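Local coordinates for protein probable hydrolase (Pseudomonas aeruginosa, PDB 3OM8) that is probably an alpha/beta-hydrolase fold enzyme, possibly one that hydrolyses 3-oxoadipate enol-lactone, at residues L98-G103 with V122-S127; E138-V143 with S191-R196; D148-A153 with M179-N184; N159-A164 with V245-V250; V213-Y218 with L239-A244. One frame throughout, in Å; residues are numbered along the deposited sequence.

Interaction 1 (L98-G103 with V122-S127). With EDO (1,2-ethanediol), chain F.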
# COMPACT_ATOMS: atom_id res chain seq x y z
N LEU B 98 9.88 -15.81 -6.68
CA LEU B 98 8.90 -14.81 -7.09
C LEU B 98 7.80 -15.45 -7.95
O LEU B 98 8.09 -15.98 -9.03
CB LEU B 98 9.58 -13.68 -7.87
CG LEU B 98 8.69 -12.77 -8.72
CD1 LEU B 98 7.47 -12.31 -7.97
CD2 LEU B 98 9.51 -11.57 -9.18
N GLY B 99 6.56 -15.39 -7.48
CA GLY B 99 5.44 -15.97 -8.20
C GLY B 99 4.35 -14.94 -8.42
O GLY B 99 3.99 -14.21 -7.49
N LEU B 100 3.84 -14.86 -9.64
CA LEU B 100 2.75 -13.96 -9.95
C LEU B 100 1.44 -14.73 -10.15
O LEU B 100 1.39 -15.70 -10.90
CB LEU B 100 3.08 -13.11 -11.19
CG LEU B 100 2.11 -11.98 -11.53
CD1 LEU B 100 2.87 -10.70 -11.88
CD2 LEU B 100 1.20 -12.37 -12.66
N SER B 101 0.38 -14.29 -9.47
CA SER B 101 -0.91 -14.96 -9.53
C SER B 101 -0.82 -16.43 -9.10
O SER B 101 -0.46 -16.72 -7.95
CB SER B 101 -1.53 -14.82 -10.92
OG SER B 101 -2.93 -14.81 -10.83
N LEU B 102 -1.16 -17.37 -10.00
CA LEU B 102 -1.04 -18.79 -9.68
C LEU B 102 0.36 -19.09 -9.12
O LEU B 102 0.50 -19.77 -8.10
CB LEU B 102 -1.33 -19.69 -10.89
CG LEU B 102 -1.15 -21.21 -10.68
CD1 LEU B 102 -2.01 -21.75 -9.53
CD2 LEU B 102 -1.42 -22.00 -11.96
N GLY B 103 1.39 -18.55 -9.77
CA GLY B 103 2.75 -18.68 -9.27
C GLY B 103 2.86 -18.21 -7.82
O GLY B 103 3.64 -18.76 -7.03
N VAL B 122 8.58 -13.34 -2.81
CA VAL B 122 7.79 -12.28 -3.41
C VAL B 122 6.50 -12.86 -4.00
O VAL B 122 6.52 -13.88 -4.69
CB VAL B 122 8.56 -11.52 -4.50
CG1 VAL B 122 7.77 -10.30 -4.97
CG2 VAL B 122 9.93 -11.09 -3.97
N LEU B 123 5.38 -12.21 -3.70
CA LEU B 123 4.06 -12.65 -4.12
C LEU B 123 3.41 -11.51 -4.88
O LEU B 123 3.00 -10.52 -4.28
CB LEU B 123 3.23 -12.98 -2.89
CG LEU B 123 3.87 -13.99 -1.94
CD1 LEU B 123 3.02 -14.18 -0.69
CD2 LEU B 123 4.10 -15.31 -2.65
N ALA B 124 3.32 -11.64 -6.20
CA ALA B 124 2.77 -10.57 -7.03
C ALA B 124 1.36 -10.89 -7.51
O ALA B 124 1.09 -12.00 -7.96
CB ALA B 124 3.68 -10.32 -8.22
N ASN B 125 0.47 -9.91 -7.41
CA ASN B 125 -0.88 -10.05 -7.92
C ASN B 125 -1.42 -11.45 -7.65
O ASN B 125 -1.68 -12.23 -8.58
CB ASN B 125 -0.90 -9.77 -9.42
CG ASN B 125 -0.43 -8.36 -9.76
OD1 ASN B 125 -1.25 -7.44 -9.87
ND2 ASN B 125 0.87 -8.19 -9.96
N THR B 126 -1.55 -11.78 -6.37
CA THR B 126 -1.94 -13.12 -5.98
C THR B 126 -2.94 -13.09 -4.84
O THR B 126 -3.45 -12.03 -4.47
CB THR B 126 -0.72 -13.98 -5.59
OG1 THR B 126 -1.12 -15.36 -5.49
CG2 THR B 126 -0.15 -13.52 -4.26
N SER B 127 -3.21 -14.26 -4.28
CA SER B 127 -4.25 -14.39 -3.28
C SER B 127 -4.08 -15.68 -2.50
O SER B 127 -3.44 -16.62 -2.97
CB SER B 127 -5.62 -14.35 -3.97
OG SER B 127 -6.63 -14.81 -3.10
C1 EDO F . -4.98 -17.69 -10.46
O1 EDO F . -6.16 -16.88 -10.56
C2 EDO F . -4.40 -17.95 -11.85
O2 EDO F . -3.20 -17.21 -12.16
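With CG of Leu-98 swung opposite its own backbone N (chi1 162°), the methyl CD1 crosses to Val-122, whose CG1 lies 3.6 Å from it. Leu-100 adopts a similar first torsion (-172°), and its CD1 rests 3.8 Å from Ala-124 CB. Both pairs sit on one face of the sheet, where Leu-98 and Ala-124 touch Phe-256 and Val-122 touches Phe-263 of helix 253-264. The strands themselves run parallel, joined by Gly-99 N to Val-122 O, Ala-124 N to Gly-99 O and Ser-101 N to Ala-124 O, the last bond being 2.8 Å long. Beyond the strand ends the link continues through a side chain: Thr-126 OG1 donates to Ser-101 O over 2.9 Å, tying the loop to the turn. Ser-101 has phi of 58°, a strained backbone that carries its side chain away from the neighbouring strand. Its OG shares a hydrogen bond of 2.8 Å with O2 of a bound 1,2-ethanediol, and Leu-102 N donates to the same oxygen, 3.0 Å away. Gly-99 and Gly-103 pass close together. A sharp Gly-x-Ser-x-Gly turn between strand and helix, inside a beta-alpha-beta unit, is consistent with the nucleophile elbow of alpha/beta hydrolases.

Interaction 2 (E138-V143 with S191-R196)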
# COMPACT_ATOMS: atom_id res chain seq x y z
N GLU B 138 -17.40 -24.15 -13.05
CA GLU B 138 -17.97 -23.59 -14.27
C GLU B 138 -16.91 -23.32 -15.32
O GLU B 138 -17.12 -23.58 -16.51
CB GLU B 138 -18.73 -22.30 -13.96
CG GLU B 138 -19.99 -22.52 -13.15
CD GLU B 138 -20.67 -21.22 -12.76
OE1 GLU B 138 -20.26 -20.16 -13.28
OE2 GLU B 138 -21.60 -21.27 -11.93
N ARG B 139 -15.76 -22.79 -14.89
CA ARG B 139 -14.70 -22.44 -15.82
C ARG B 139 -13.98 -23.68 -16.37
O ARG B 139 -13.49 -23.68 -17.50
CB ARG B 139 -13.71 -21.48 -15.16
CG ARG B 139 -14.29 -20.10 -14.93
CD ARG B 139 -13.39 -19.24 -14.07
NE ARG B 139 -13.88 -17.87 -13.97
CZ ARG B 139 -13.73 -17.09 -12.91
NH1 ARG B 139 -14.22 -15.86 -12.92
NH2 ARG B 139 -13.10 -17.53 -11.83
N ILE B 140 -13.91 -24.72 -15.56
CA ILE B 140 -13.35 -25.99 -15.99
C ILE B 140 -14.25 -26.62 -17.08
O ILE B 140 -13.78 -27.00 -18.16
CB ILE B 140 -13.17 -26.95 -14.78
CG1 ILE B 140 -12.03 -26.45 -13.88
CG2 ILE B 140 -12.92 -28.38 -15.25
CD1 ILE B 140 -11.94 -27.17 -12.55
N ALA B 141 -15.55 -26.70 -16.80
CA ALA B 141 -16.48 -27.31 -17.73
C ALA B 141 -16.50 -26.53 -19.05
O ALA B 141 -16.46 -27.12 -20.12
CB ALA B 141 -17.88 -27.38 -17.13
N ALA B 142 -16.53 -25.21 -18.94
CA ALA B 142 -16.57 -24.34 -20.11
C ALA B 142 -15.31 -24.41 -20.98
O ALA B 142 -15.41 -24.41 -22.21
CB ALA B 142 -16.83 -22.88 -19.68
N VAL B 143 -14.13 -24.43 -20.36
CA VAL B 143 -12.90 -24.52 -21.15
C VAL B 143 -12.77 -25.88 -21.85
O VAL B 143 -12.34 -25.95 -23.00
CB VAL B 143 -11.62 -24.17 -20.32
CG1 VAL B 143 -11.30 -25.26 -19.29
CG2 VAL B 143 -10.43 -23.98 -21.24
N SER B 191 -5.29 -26.37 -13.73
CA SER B 191 -4.84 -25.26 -12.90
C SER B 191 -6.00 -24.62 -12.13
O SER B 191 -5.87 -24.34 -10.95
CB SER B 191 -4.07 -24.23 -13.73
OG SER B 191 -2.89 -24.80 -14.28
N PHE B 192 -7.14 -24.42 -12.81
CA PHE B 192 -8.38 -23.98 -12.16
C PHE B 192 -8.75 -24.85 -10.96
O PHE B 192 -9.33 -24.36 -9.99
CB PHE B 192 -9.57 -24.03 -13.13
CG PHE B 192 -9.53 -23.02 -14.23
CD1 PHE B 192 -8.93 -21.79 -14.04
CD2 PHE B 192 -10.11 -23.29 -15.45
CE1 PHE B 192 -8.91 -20.85 -15.06
CE2 PHE B 192 -10.09 -22.36 -16.47
CZ PHE B 192 -9.49 -21.13 -16.28
N ALA B 193 -8.45 -26.14 -11.03
CA ALA B 193 -8.80 -27.03 -9.93
C ALA B 193 -7.89 -26.82 -8.73
O ALA B 193 -8.34 -26.83 -7.59
CB ALA B 193 -8.79 -28.50 -10.39
N ALA B 194 -6.60 -26.64 -8.99
CA ALA B 194 -5.64 -26.30 -7.93
C ALA B 194 -6.14 -25.05 -7.21
O ALA B 194 -6.23 -25.03 -5.99
CB ALA B 194 -4.25 -26.07 -8.51
N VAL B 195 -6.48 -24.03 -7.99
CA VAL B 195 -7.00 -22.78 -7.45
C VAL B 195 -8.29 -23.00 -6.67
O VAL B 195 -8.44 -22.52 -5.54
CB VAL B 195 -7.30 -21.78 -8.58
CG1 VAL B 195 -7.97 -20.56 -8.01
CG2 VAL B 195 -6.03 -21.41 -9.31
N ARG B 196 -9.22 -23.72 -7.27
CA ARG B 196 -10.51 -24.02 -6.64
C ARG B 196 -10.37 -24.56 -5.23
O ARG B 196 -11.08 -24.14 -4.32
CB ARG B 196 -11.30 -25.01 -7.51
CG ARG B 196 -12.65 -25.41 -6.94
CD ARG B 196 -13.13 -26.72 -7.57
NE ARG B 196 -12.15 -27.78 -7.35
CZ ARG B 196 -11.96 -28.82 -8.15
NH1 ARG B 196 -12.69 -28.99 -9.25
NH2 ARG B 196 -11.02 -29.70 -7.85
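The tight part of this contact is the meeting of Ile-140 with Phe-192, where the two side chains slide past each other in opposite directions and Ile-140 CG1 comes to 3.5 Å from Phe-192 CB. The helices carrying them run antiparallel, with 174° between their directions and segment axes 9.7 Å apart. The Phe-192 ring reaches over to helix 134-145 and is held from two directions. Arg-139 CB stands over one face, 4.2 Å from the ring centroid, in a CH-pi contact displaced toward the rim, while Val-143 CG1 lies near the ring plane, 4.2 Å from CE2. At its tip, the terminal methyl of Ile-140 touches Ala-193, CD1 to CB 4.0 Å, and approaches Arg-196 NH1 at 3.8 Å.

The other side is looser and more polar. Arg-139 is exposed: its chain runs extended from CG to NE, leading the guanidinium away from Phe-192 toward Trp-136, with which it forms a cation-pi pair. Arg-196 bends at chi3 (57°), which folds its guanidinium back over Ala-193, whose CB lies above one face. Its charge is met by Asp-137 in a salt bridge, nearly one helical turn before Ile-140. Between these segments the joint is therefore mainly apolar, built from an aromatic ring and aliphatic carbons; Arg-139 contributes its CB and Arg-196 an oblique touch at NH1, while their charged ends are engaged with residues of helix 134-145.

Interaction 3 (D148-A153 with M179-N184)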
# COMPACT_ATOMS: atom_id res chain seq x y z
N ASP B 148 -12.48 -23.59 -29.61
CA ASP B 148 -11.08 -23.18 -29.46
C ASP B 148 -10.88 -22.23 -28.27
O ASP B 148 -11.84 -21.88 -27.59
CB ASP B 148 -10.57 -22.52 -30.75
CG ASP B 148 -11.34 -21.25 -31.09
OD1 ASP B 148 -11.49 -20.96 -32.30
OD2 ASP B 148 -11.79 -20.54 -30.16
N MSE B 149 -9.64 -21.81 -28.03
CA MSE B 149 -9.33 -20.95 -26.88
C MSE B 149 -9.61 -19.45 -27.09
O MSE B 149 -9.26 -18.64 -26.24
CB MSE B 149 -7.89 -21.16 -26.41
CG MSE B 149 -7.58 -22.56 -25.86
SE MSE B 149 -8.67 -23.12 -24.33
CE MSE B 149 -10.22 -23.83 -25.32
N SER B 150 -10.27 -19.09 -28.19
CA SER B 150 -10.59 -17.69 -28.50
C SER B 150 -11.43 -16.96 -27.45
O SER B 150 -11.02 -15.92 -26.95
CB SER B 150 -11.27 -17.58 -29.86
OG SER B 150 -10.35 -17.86 -30.89
N GLU B 151 -12.62 -17.48 -27.15
CA GLU B 151 -13.45 -16.82 -26.15
C GLU B 151 -12.78 -16.84 -24.78
O GLU B 151 -12.95 -15.92 -23.96
CB GLU B 151 -14.83 -17.45 -26.05
CG GLU B 151 -15.78 -16.67 -25.15
CD GLU B 151 -16.25 -15.37 -25.78
OE1 GLU B 151 -15.89 -15.10 -26.95
OE2 GLU B 151 -16.99 -14.62 -25.12
N THR B 152 -12.01 -17.89 -24.54
CA THR B 152 -11.26 -18.05 -23.30
C THR B 152 -10.16 -16.98 -23.17
O THR B 152 -9.96 -16.41 -22.10
CB THR B 152 -10.70 -19.47 -23.16
OG1 THR B 152 -11.79 -20.39 -23.03
CG2 THR B 152 -9.82 -19.59 -21.94
N ALA B 153 -9.45 -16.73 -24.27
CA ALA B 153 -8.44 -15.68 -24.30
C ALA B 153 -9.07 -14.29 -24.12
O ALA B 153 -8.51 -13.45 -23.43
CB ALA B 153 -7.64 -15.74 -25.60
N MSE B 179 0.01 -16.54 -26.16
CA MSE B 179 0.31 -17.50 -25.10
C MSE B 179 -0.94 -18.26 -24.71
O MSE B 179 -0.91 -19.47 -24.49
CB MSE B 179 0.86 -16.81 -23.86
CG MSE B 179 2.22 -16.16 -24.03
SE MSE B 179 2.81 -15.22 -22.41
CE MSE B 179 4.56 -14.66 -23.06
N LEU B 180 -2.04 -17.52 -24.60
CA LEU B 180 -3.32 -18.09 -24.24
C LEU B 180 -3.80 -19.05 -25.33
O LEU B 180 -4.14 -20.20 -25.04
CB LEU B 180 -4.34 -16.98 -24.00
CG LEU B 180 -4.12 -16.27 -22.66
CD1 LEU B 180 -4.74 -14.87 -22.62
CD2 LEU B 180 -4.64 -17.15 -21.52
N MSE B 181 -3.79 -18.58 -26.58
CA MSE B 181 -4.22 -19.37 -27.73
C MSE B 181 -3.44 -20.68 -27.90
O MSE B 181 -3.90 -21.60 -28.56
CB MSE B 181 -4.11 -18.54 -29.02
CG MSE B 181 -5.10 -17.38 -29.15
SE MSE B 181 -6.98 -17.92 -29.16
CE MSE B 181 -6.97 -19.08 -30.72
N ALA B 182 -2.25 -20.75 -27.31
CA ALA B 182 -1.42 -21.94 -27.43
C ALA B 182 -1.46 -22.76 -26.15
O ALA B 182 -0.68 -23.70 -25.98
CB ALA B 182 0.01 -21.56 -27.75
N THR B 183 -2.35 -22.39 -25.24
CA THR B 183 -2.47 -23.10 -23.98
C THR B 183 -3.48 -24.25 -24.07
O THR B 183 -4.65 -24.04 -24.42
CB THR B 183 -2.82 -22.17 -22.80
OG1 THR B 183 -1.72 -21.29 -22.54
CG2 THR B 183 -3.08 -22.98 -21.54
N ASN B 184 -3.03 -25.46 -23.77
CA ASN B 184 -3.91 -26.62 -23.87
C ASN B 184 -4.99 -26.56 -22.79
O ASN B 184 -4.71 -26.19 -21.64
CB ASN B 184 -3.11 -27.91 -23.75
CG ASN B 184 -3.97 -29.13 -23.90
OD1 ASN B 184 -4.71 -29.50 -22.99
ND2 ASN B 184 -3.87 -29.78 -25.06
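Met-181 and Met-149, both modelled as selenomethionine, share their first two torsions and part at the third where two helices meet. Met-181 curls at chi2 and chi3 (-61° and -60°), which lays its selenium against the start of helix 150-160, 3.7 Å from Met-149 C, and its methyl CE stops 3.6 Å from Ser-150 OG. Met-149 points its CB toward Leu-180 O but then turns off: CG passes 3.6 Å from Thr-183 O, and the remainder of the chain leads to Arg-185 and Leu-188 of helix 185-196. Deeper in, Ala-153 and Leu-180 meet CB to CB at 3.9 Å, with the Leu-180 branches continuing toward Phe-156 and Trp-160.

Each segment also braces itself. Asp-148 OD2 accepts from Ser-150 N at 2.9 Å, from above the carboxylate plane, an Asx turn at the beginning of the helix. In 179-184, Thr-183 OG1 donates to Met-179 O over 2.8 Å where helix 171-181 ends. These two bonds stay within their own segments, and the joint is van der Waals contact of selenium and carbon with each other and with backbone and hydroxyl atoms, the exposed Met-181 forming the outer border and Ala-153 and Leu-180 the buried side.

Interaction 4 (N159-A164 with V245-V250)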
# COMPACT_ATOMS: atom_id res chain seq x y z
N ASN B 159 -9.68 -9.36 -18.37
CA ASN B 159 -9.45 -9.17 -16.94
C ASN B 159 -8.04 -8.70 -16.62
O ASN B 159 -7.80 -8.11 -15.57
CB ASN B 159 -9.72 -10.45 -16.15
CG ASN B 159 -11.19 -10.81 -16.10
OD1 ASN B 159 -11.94 -10.33 -15.25
ND2 ASN B 159 -11.61 -11.64 -17.03
N TRP B 160 -7.10 -9.00 -17.51
CA TRP B 160 -5.68 -8.78 -17.27
C TRP B 160 -5.25 -7.36 -17.58
O TRP B 160 -4.38 -6.82 -16.92
CB TRP B 160 -4.85 -9.70 -18.15
CG TRP B 160 -4.72 -11.12 -17.68
CD1 TRP B 160 -5.20 -11.66 -16.52
CD2 TRP B 160 -4.05 -12.18 -18.37
NE1 TRP B 160 -4.87 -12.99 -16.46
CE2 TRP B 160 -4.15 -13.33 -17.58
CE3 TRP B 160 -3.36 -12.26 -19.59
CZ2 TRP B 160 -3.60 -14.55 -17.95
CZ3 TRP B 160 -2.80 -13.46 -19.96
CH2 TRP B 160 -2.93 -14.59 -19.14
N PHE B 161 -5.84 -6.76 -18.61
CA PHE B 161 -5.36 -5.48 -19.07
C PHE B 161 -6.40 -4.37 -18.92
O PHE B 161 -7.61 -4.62 -19.01
CB PHE B 161 -4.88 -5.56 -20.52
CG PHE B 161 -3.70 -6.46 -20.72
CD1 PHE B 161 -2.45 -6.10 -20.24
CD2 PHE B 161 -3.84 -7.67 -21.35
CE1 PHE B 161 -1.36 -6.93 -20.41
CE2 PHE B 161 -2.76 -8.51 -21.52
CZ PHE B 161 -1.52 -8.14 -21.06
N PRO B 162 -5.91 -3.14 -18.70
CA PRO B 162 -6.76 -1.95 -18.80
C PRO B 162 -7.47 -1.99 -20.14
O PRO B 162 -6.80 -2.18 -21.16
CB PRO B 162 -5.75 -0.80 -18.78
CG PRO B 162 -4.56 -1.35 -18.06
CD PRO B 162 -4.51 -2.81 -18.40
N PRO B 163 -8.80 -1.83 -20.16
CA PRO B 163 -9.53 -1.80 -21.43
C PRO B 163 -8.95 -0.73 -22.34
O PRO B 163 -9.18 -0.74 -23.55
CB PRO B 163 -10.94 -1.42 -21.00
CG PRO B 163 -10.75 -0.69 -19.69
CD PRO B 163 -9.65 -1.45 -19.02
N ALA B 164 -8.20 0.20 -21.76
CA ALA B 164 -7.47 1.21 -22.52
C ALA B 164 -6.33 0.54 -23.29
O ALA B 164 -6.24 0.66 -24.52
CB ALA B 164 -6.93 2.27 -21.59
N VAL B 245 -3.55 -3.25 -13.01
CA VAL B 245 -4.61 -4.25 -13.05
C VAL B 245 -4.09 -5.61 -12.56
O VAL B 245 -4.11 -5.86 -11.36
CB VAL B 245 -5.24 -4.35 -14.44
CG1 VAL B 245 -6.43 -5.30 -14.41
CG2 VAL B 245 -5.67 -2.96 -14.92
N HIS B 246 -3.61 -6.47 -13.45
CA HIS B 246 -3.20 -7.80 -12.98
C HIS B 246 -1.75 -8.23 -13.27
O HIS B 246 -1.14 -8.93 -12.47
CB HIS B 246 -4.18 -8.90 -13.42
CG HIS B 246 -3.87 -10.25 -12.85
ND1 HIS B 246 -3.93 -10.52 -11.50
CD2 HIS B 246 -3.51 -11.41 -13.44
CE1 HIS B 246 -3.61 -11.78 -11.28
NE2 HIS B 246 -3.35 -12.35 -12.45
N LEU B 247 -1.21 -7.83 -14.41
CA LEU B 247 0.17 -8.16 -14.73
C LEU B 247 1.03 -6.92 -14.47
O LEU B 247 1.46 -6.23 -15.41
CB LEU B 247 0.32 -8.63 -16.17
CG LEU B 247 -0.47 -9.89 -16.59
CD1 LEU B 247 -0.60 -9.94 -18.09
CD2 LEU B 247 0.18 -11.16 -16.08
N SER B 248 1.28 -6.64 -13.20
CA SER B 248 1.90 -5.36 -12.83
C SER B 248 3.34 -5.23 -13.33
O SER B 248 3.80 -4.13 -13.59
CB SER B 248 1.77 -5.11 -11.33
OG SER B 248 2.32 -6.18 -10.58
N ASN B 249 4.03 -6.35 -13.52
CA ASN B 249 5.37 -6.32 -14.12
C ASN B 249 5.32 -5.81 -15.55
O ASN B 249 6.29 -5.24 -16.05
CB ASN B 249 6.06 -7.68 -14.07
CG ASN B 249 5.38 -8.73 -14.97
OD1 ASN B 249 4.18 -8.98 -14.87
ND2 ASN B 249 6.16 -9.35 -15.85
N VAL B 250 4.19 -6.03 -16.21
CA VAL B 250 4.02 -5.58 -17.59
C VAL B 250 3.71 -4.07 -17.64
O VAL B 250 4.26 -3.32 -18.45
CB VAL B 250 2.90 -6.39 -18.30
CG1 VAL B 250 2.61 -5.84 -19.70
CG2 VAL B 250 3.29 -7.86 -18.36
O HOH W 1 -2.11 -5.97 -16.16
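Val-245 opens a loop that, in the alpha/beta-hydrolase fold, carries the histidine of a probable Ser-His-Asp triad, here set against the end of helix 150-160. Its two methyls part company. CG1, trans to the main-chain nitrogen (chi1 -175°), lies 3.3 Å from O of Asn-159, a residue that also packs on Trp-129 of a second subunit, whereas CG2 packs on the ring of Pro-162, 3.7 Å from CD, as the two side chains slide past each other.

His-246 comes next and lies beside Trp-160. Its CD2 is 3.5 Å from Trp-160 CD1, and the imidazole and the five-membered ring of the indole are tilted by 22° yet slid so far apart that they barely overlap. The nitrogens look elsewhere: ND1 is hydrogen-bonded to Asp-219, and NE2 makes a weak bond to Ser-101, as expected of a charge relay. The tryptophan thus lies beside CD2 of the presumed catalytic base.

Leu-247 CD1 then touches two aromatic side chains, meeting Phe-161 CZ at 3.6 Å and Trp-160 CE3 at 3.9 Å; Phe-176 of helix 171-181 closes on the same leucine. Nearly one turn on, Val-250 brings CG1 to the edge of the Phe-161 ring, near its plane, the two side chains crossing at about a right angle. A water also bridges the backbones, donating to Trp-160 O over a short leg and accepting from Leu-247 N at 2.7 Å.

Interaction 5 (V213-Y218 with L239-A244)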
# COMPACT_ATOMS: atom_id res chain seq x y z
N VAL B 213 4.76 -8.45 -0.74
CA VAL B 213 3.54 -8.61 -1.51
C VAL B 213 3.33 -7.41 -2.43
O VAL B 213 3.27 -6.27 -1.97
CB VAL B 213 2.31 -8.73 -0.61
CG1 VAL B 213 1.05 -8.89 -1.45
CG2 VAL B 213 2.46 -9.87 0.36
N ILE B 214 3.21 -7.68 -3.73
CA ILE B 214 2.88 -6.66 -4.72
C ILE B 214 1.43 -6.83 -5.14
O ILE B 214 1.01 -7.94 -5.47
CB ILE B 214 3.81 -6.76 -5.94
CG1 ILE B 214 5.27 -6.64 -5.49
CG2 ILE B 214 3.46 -5.69 -6.97
CD1 ILE B 214 6.27 -6.79 -6.60
N ALA B 215 0.66 -5.74 -5.13
CA ALA B 215 -0.75 -5.80 -5.49
C ALA B 215 -1.12 -4.72 -6.50
O ALA B 215 -0.45 -3.69 -6.57
CB ALA B 215 -1.64 -5.70 -4.26
N GLY B 216 -2.16 -4.97 -7.28
CA GLY B 216 -2.62 -4.01 -8.27
C GLY B 216 -3.91 -3.39 -7.78
O GLY B 216 -4.84 -4.10 -7.41
N ALA B 217 -3.97 -2.07 -7.75
CA ALA B 217 -5.13 -1.38 -7.21
C ALA B 217 -6.41 -1.71 -7.99
O ALA B 217 -7.50 -1.67 -7.43
CB ALA B 217 -4.90 0.12 -7.20
N TYR B 218 -6.26 -1.99 -9.28
CA TYR B 218 -7.42 -2.21 -10.15
C TYR B 218 -7.61 -3.69 -10.57
O TYR B 218 -8.28 -3.99 -11.57
CB TYR B 218 -7.32 -1.31 -11.37
CG TYR B 218 -7.09 0.15 -11.03
CD1 TYR B 218 -8.12 0.93 -10.49
CD2 TYR B 218 -5.88 0.77 -11.28
CE1 TYR B 218 -7.93 2.25 -10.19
CE2 TYR B 218 -5.67 2.11 -10.97
CZ TYR B 218 -6.71 2.85 -10.42
OH TYR B 218 -6.53 4.18 -10.13
N LEU B 239 4.03 -4.63 1.92
CA LEU B 239 3.09 -4.48 0.81
C LEU B 239 3.47 -3.28 -0.06
O LEU B 239 3.69 -2.18 0.44
CB LEU B 239 1.66 -4.29 1.35
CG LEU B 239 0.57 -3.96 0.32
CD1 LEU B 239 0.24 -5.21 -0.48
CD2 LEU B 239 -0.69 -3.42 0.98
N VAL B 240 3.56 -3.53 -1.36
CA VAL B 240 3.71 -2.49 -2.36
C VAL B 240 2.47 -2.51 -3.25
O VAL B 240 2.10 -3.55 -3.75
CB VAL B 240 4.96 -2.72 -3.22
CG1 VAL B 240 4.88 -1.94 -4.52
CG2 VAL B 240 6.22 -2.36 -2.43
N THR B 241 1.82 -1.37 -3.43
CA THR B 241 0.62 -1.34 -4.26
C THR B 241 0.82 -0.44 -5.47
O THR B 241 1.07 0.75 -5.33
CB THR B 241 -0.59 -0.84 -3.46
OG1 THR B 241 -0.85 -1.75 -2.40
CG2 THR B 241 -1.81 -0.75 -4.36
N LEU B 242 0.71 -1.02 -6.66
CA LEU B 242 0.88 -0.24 -7.88
C LEU B 242 -0.47 0.07 -8.50
O LEU B 242 -1.44 -0.65 -8.27
CB LEU B 242 1.76 -1.01 -8.87
CG LEU B 242 3.12 -1.42 -8.29
CD1 LEU B 242 3.89 -2.31 -9.24
CD2 LEU B 242 3.94 -0.17 -7.91
N PRO B 243 -0.56 1.16 -9.28
CA PRO B 243 -1.84 1.48 -9.92
C PRO B 243 -2.06 0.59 -11.14
O PRO B 243 -2.36 1.08 -12.22
CB PRO B 243 -1.65 2.94 -10.35
CG PRO B 243 -0.19 3.04 -10.64
CD PRO B 243 0.50 2.12 -9.64
N ALA B 244 -1.89 -0.72 -10.94
CA ALA B 244 -2.00 -1.69 -12.03
C ALA B 244 -3.28 -2.51 -11.93
O ALA B 244 -3.99 -2.49 -10.92
CB ALA B 244 -0.80 -2.63 -12.03
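Strands 213-216 and 239-242 lie parallel with a crossing angle of -24°, Val-213, Ile-214, Ala-215 and Gly-216 standing opposite Leu-239, Val-240, Thr-241 and Leu-242. They are the two ends of a beta-alpha-beta unit whose helix is 224-233, and strand 238-242 is the outermost strand on this side of the sheet within the chain. Backbone bonds alternate between them, from Val-240 N to Val-213 O at 2.8 Å through to Ala-217 N to Leu-242 O at 2.9 Å.

On one face, the first torsion of Leu-239 (chi1 173°) turns CG away from the backbone N and lays CD1 over the neighbouring strand, 3.9 Å from Val-213 CG1 and 4.3 Å from Ala-215 CB; helix 224-233 packs on this side. On the other, Ile-214 CG2 meets Leu-242 CD1 at 4.1 Å, facing helix 253-264. Leu-242 also packs on Leu-242 of a third subunit and Val-240 on its Thr-241, so the strand at this border takes part in the assembly.

Past the strands, an inverse gamma turn centred on Pro-243 brings Ala-244 O to accept from Tyr-218 N at 2.8 Å. The tyrosine ring lies against this turn, with Ala-217 CB over the centre of one face. At the ring edge, and in its plane, sits Pro-243 O, 3.7 Å from Tyr-218 CD2.

How the interactions relate
Interactions 1 and 5 belong to one sheet, with strands 118-124 and 211-216 as neighbours and the contact centres about 11 Å apart. Interaction 4 touches both, its loop following strand 238-242, so that His-246 reaches Ser-101 of the elbow. Interactions 2 and 3 join four helices of the segment between strands 118-124 and 211-216; their centres lie about 14 Å apart, and along the chain the second falls within the span of the first. Interaction 4 shares helix 150-160 with interaction 3, where Leu-180 meets Trp-160, while Leu-102 of interaction 1 packs on Ser-191 and Val-195 of interaction 2. Together they connect helices inserted into the fold to a probable active site at the strand ends.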